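PDB 2JCB: 5-formyltetrahydrofolate cyclo-ligase family protein, which probably catalyses the ATP-dependent cyclisation of 5-formyltetrahydrofolate to 5,10-methenyltetrahydrofolate, an interconversion of one-carbon folates. Local coordinates for residues A[11-14]-A[15-19]. Sequence-based numbering, arbitrary orientation.
Sequences EEKL and RLRKQ. With ADP (adenosine-5'-diphosphate), chain C.
Lys13 and Arg17, one turn apart on helix 6-26, reach from the same face of the helix to the diphosphate of ADP, an i, i+4 pair of cations suited to a nucleotide pocket. Lys13 takes the alpha phosphate, where NZ donates a hydrogen bond to ADP O1A at 2.8 Å; its chain runs straight from CG (chi3 -164°), carrying the ammonium from the helix backbone to the phosphate. That ammonium also forms salt bridges with Asp181 and Glu178, which probably fix its position and offset part of its charge. Arg17 takes the beta phosphate: NH2 donates to ADP O2B at 2.7 Å, a bent bond (143°) with the oxygen near the guanidinium plane. A turn at chi3 (-83°) brings the flat group round, while NE hydrogen-bonds to Gly145 O, which probably restrains rotation of the guanidinium. Beneath the pair, Arg17 N donates to Lys13 O at 2.8 Å, a regular helical bond that keeps the two residues one turn apart. On the buried flank, aliphatic Leu16 packs on Ile144, and Leu16 CD1 lies 4.2 Å from Glu12 CG. Leu14 lies across Arg17, its CD2 meeting the guanidinium edge 3.4 Å from NH1.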
loop_
_atom_site.group_PDB
_atom_site.type_symbol
_atom_site.label_atom_id
_atom_site.label_comp_id
_atom_site.label_asym_id
_atom_site.label_seq_id
_atom_site.Cartn_x
_atom_site.Cartn_y
_atom_site.Cartn_z
ATOM N N GLU A 11 -7.448 -17.642 -11.868
ATOM C CA GLU A 11 -6.783 -17.328 -13.132
ATOM C C GLU A 11 -6.995 -15.880 -13.564
ATOM O O GLU A 11 -6.050 -15.225 -13.987
ATOM C CB GLU A 11 -7.128 -18.342 -14.228
ATOM C CG GLU A 11 -6.117 -19.504 -14.254
ATOM C CD GLU A 11 -6.671 -20.826 -14.771
ATOM O OE1 GLU A 11 -7.479 -20.841 -15.739
ATOM O OE2 GLU A 11 -6.274 -21.884 -14.218
ATOM N N GLU A 12 -8.205 -15.357 -13.392
ATOM C CA GLU A 12 -8.454 -13.923 -13.619
ATOM C C GLU A 12 -7.613 -12.974 -12.740
ATOM O O GLU A 12 -7.146 -11.951 -13.226
ATOM C CB GLU A 12 -9.953 -13.632 -13.508
ATOM C CG GLU A 12 -10.405 -12.174 -13.780
ATOM C CD GLU A 12 -11.927 -12.089 -13.963
ATOM O OE1 GLU A 12 -12.564 -13.146 -14.230
ATOM O OE2 GLU A 12 -12.498 -10.985 -13.857
ATOM N N LYS A 13 -7.423 -13.328 -11.470
ATOM C CA LYS A 13 -6.566 -12.577 -10.554
ATOM C C LYS A 13 -5.106 -12.564 -10.989
ATOM O O LYS A 13 -4.456 -11.518 -10.947
ATOM C CB LYS A 13 -6.684 -13.165 -9.154
ATOM C CG LYS A 13 -7.698 -12.460 -8.250
ATOM C CD LYS A 13 -7.519 -12.893 -6.771
ATOM C CE LYS A 13 -8.747 -12.527 -5.948
ATOM N NZ LYS A 13 -8.493 -12.527 -4.497
ATOM N N LEU A 14 -4.590 -13.735 -11.383
ATOM C CA LEU A 14 -3.205 -13.843 -11.849
ATOM C C LEU A 14 -3.040 -13.065 -13.138
ATOM O O LEU A 14 -2.090 -12.331 -13.278
ATOM C CB LEU A 14 -2.836 -15.300 -12.141
ATOM C CG LEU A 14 -2.655 -16.281 -10.991
ATOM C CD1 LEU A 14 -1.981 -17.552 -11.538
ATOM C CD2 LEU A 14 -1.888 -15.620 -9.830
ATOM N N ARG A 15 -3.951 -13.281 -14.077
ATOM C CA ARG A 15 -4.026 -12.522 -15.333
ATOM C C ARG A 15 -4.031 -11.002 -15.129
ATOM O O ARG A 15 -3.304 -10.265 -15.816
ATOM C CB ARG A 15 -5.270 -12.967 -16.129
ATOM C CG ARG A 15 -5.322 -12.602 -17.620
ATOM C CD ARG A 15 -6.781 -12.651 -18.190
ATOM N NE ARG A 15 -7.544 -11.537 -17.594
ATOM C CZ ARG A 15 -7.803 -10.366 -18.183
ATOM N NH1 ARG A 15 -7.402 -10.127 -19.433
ATOM N NH2 ARG A 15 -8.479 -9.428 -17.517
ATOM N N LEU A 16 -4.837 -10.512 -14.190
ATOM C CA LEU A 16 -4.915 -9.079 -13.994
ATOM C C LEU A 16 -3.650 -8.591 -13.284
ATOM O O LEU A 16 -3.090 -7.564 -13.663
ATOM C CB LEU A 16 -6.166 -8.666 -13.210
ATOM C CG LEU A 16 -7.428 -8.453 -14.041
ATOM C CD1 LEU A 16 -8.653 -8.408 -13.124
ATOM C CD2 LEU A 16 -7.301 -7.169 -14.901
ATOM N N ARG A 17 -3.189 -9.373 -12.308
ATOM C CA ARG A 17 -1.949 -9.046 -11.539
ATOM C C ARG A 17 -0.774 -8.961 -12.529
ATOM O O ARG A 17 -0.074 -7.964 -12.576
ATOM C CB ARG A 17 -1.675 -10.100 -10.465
ATOM C CG ARG A 17 -0.796 -9.615 -9.296
ATOM C CD ARG A 17 -0.584 -10.766 -8.264
ATOM N NE ARG A 17 -1.709 -10.880 -7.322
ATOM C CZ ARG A 17 -2.372 -11.979 -6.981
ATOM N NH1 ARG A 17 -2.052 -13.197 -7.459
ATOM N NH2 ARG A 17 -3.362 -11.870 -6.099
ATOM N N LYS A 18 -0.617 -10.002 -13.341
ATOM C CA LYS A 18 0.411 -10.047 -14.406
ATOM C C LYS A 18 0.359 -8.816 -15.346
ATOM O O LYS A 18 1.366 -8.114 -15.526
ATOM C CB LYS A 18 0.288 -11.367 -15.192
ATOM C CG LYS A 18 1.441 -11.752 -16.145
ATOM C CD LYS A 18 1.134 -13.045 -16.943
ATOM C CE LYS A 18 2.165 -13.328 -18.063
ATOM N NZ LYS A 18 1.611 -14.091 -19.240
ATOM N N GLN A 19 -0.821 -8.552 -15.898
ATOM C CA GLN A 19 -1.018 -7.452 -16.860
ATOM C C GLN A 19 -0.675 -6.068 -16.316
ATOM O O GLN A 19 -0.020 -5.271 -16.994
ATOM C CB GLN A 19 -2.435 -7.536 -17.482
ATOM C CG GLN A 19 -3.024 -6.228 -18.051
ATOM C CD GLN A 19 -4.526 -6.340 -18.332
ATOM O OE1 GLN A 19 -5.362 -5.700 -17.681
ATOM N NE2 GLN A 19 -4.863 -7.165 -19.294
HETATM P PB ADP C . -3.991 -10.627 -2.750
HETATM O O1B ADP C . -2.582 -10.364 -2.227
HETATM O O2B ADP C . -4.152 -10.128 -4.139
HETATM O O3B ADP C . -4.961 -10.134 -1.698
HETATM P PA ADP C . -5.393 -13.187 -2.578
HETATM O O1A ADP C . -6.671 -12.412 -2.388
HETATM O O2A ADP C . -5.421 -14.227 -3.582
HETATM O O3A ADP C . -4.113 -12.223 -2.837
HETATM O "O5'" ADP C . -5.080 -13.944 -1.185
HETATM C "C5'" ADP C . -3.995 -14.895 -1.233
HETATM C "C4'" ADP C . -4.237 -16.049 -0.291
HETATM O "O4'" ADP C . -4.493 -15.512 0.997
HETATM C "C3'" ADP C . -5.474 -16.823 -0.734
HETATM O "O3'" ADP C . -5.078 -18.168 -0.912
HETATM C "C2'" ADP C . -6.460 -16.656 0.404
HETATM O "O2'" ADP C . -7.031 -17.877 0.778
HETATM C "C1'" ADP C . -5.628 -16.156 1.572
HETATM N N9 ADP C . -6.358 -15.251 2.498
HETATM C C8 ADP C . -6.656 -13.959 2.269
HETATM N N7 ADP C . -7.287 -13.422 3.341
HETATM C C5 ADP C . -7.412 -14.361 4.281
HETATM C C6 ADP C . -7.964 -14.424 5.660
HETATM N N6 ADP C . -8.543 -13.349 6.232
HETATM N N1 ADP C . -7.830 -15.568 6.335
HETATM C C2 ADP C . -7.266 -16.660 5.780
HETATM N N3 ADP C . -6.726 -16.663 4.544
HETATM C C4 ADP C . -6.750 -15.560 3.751
#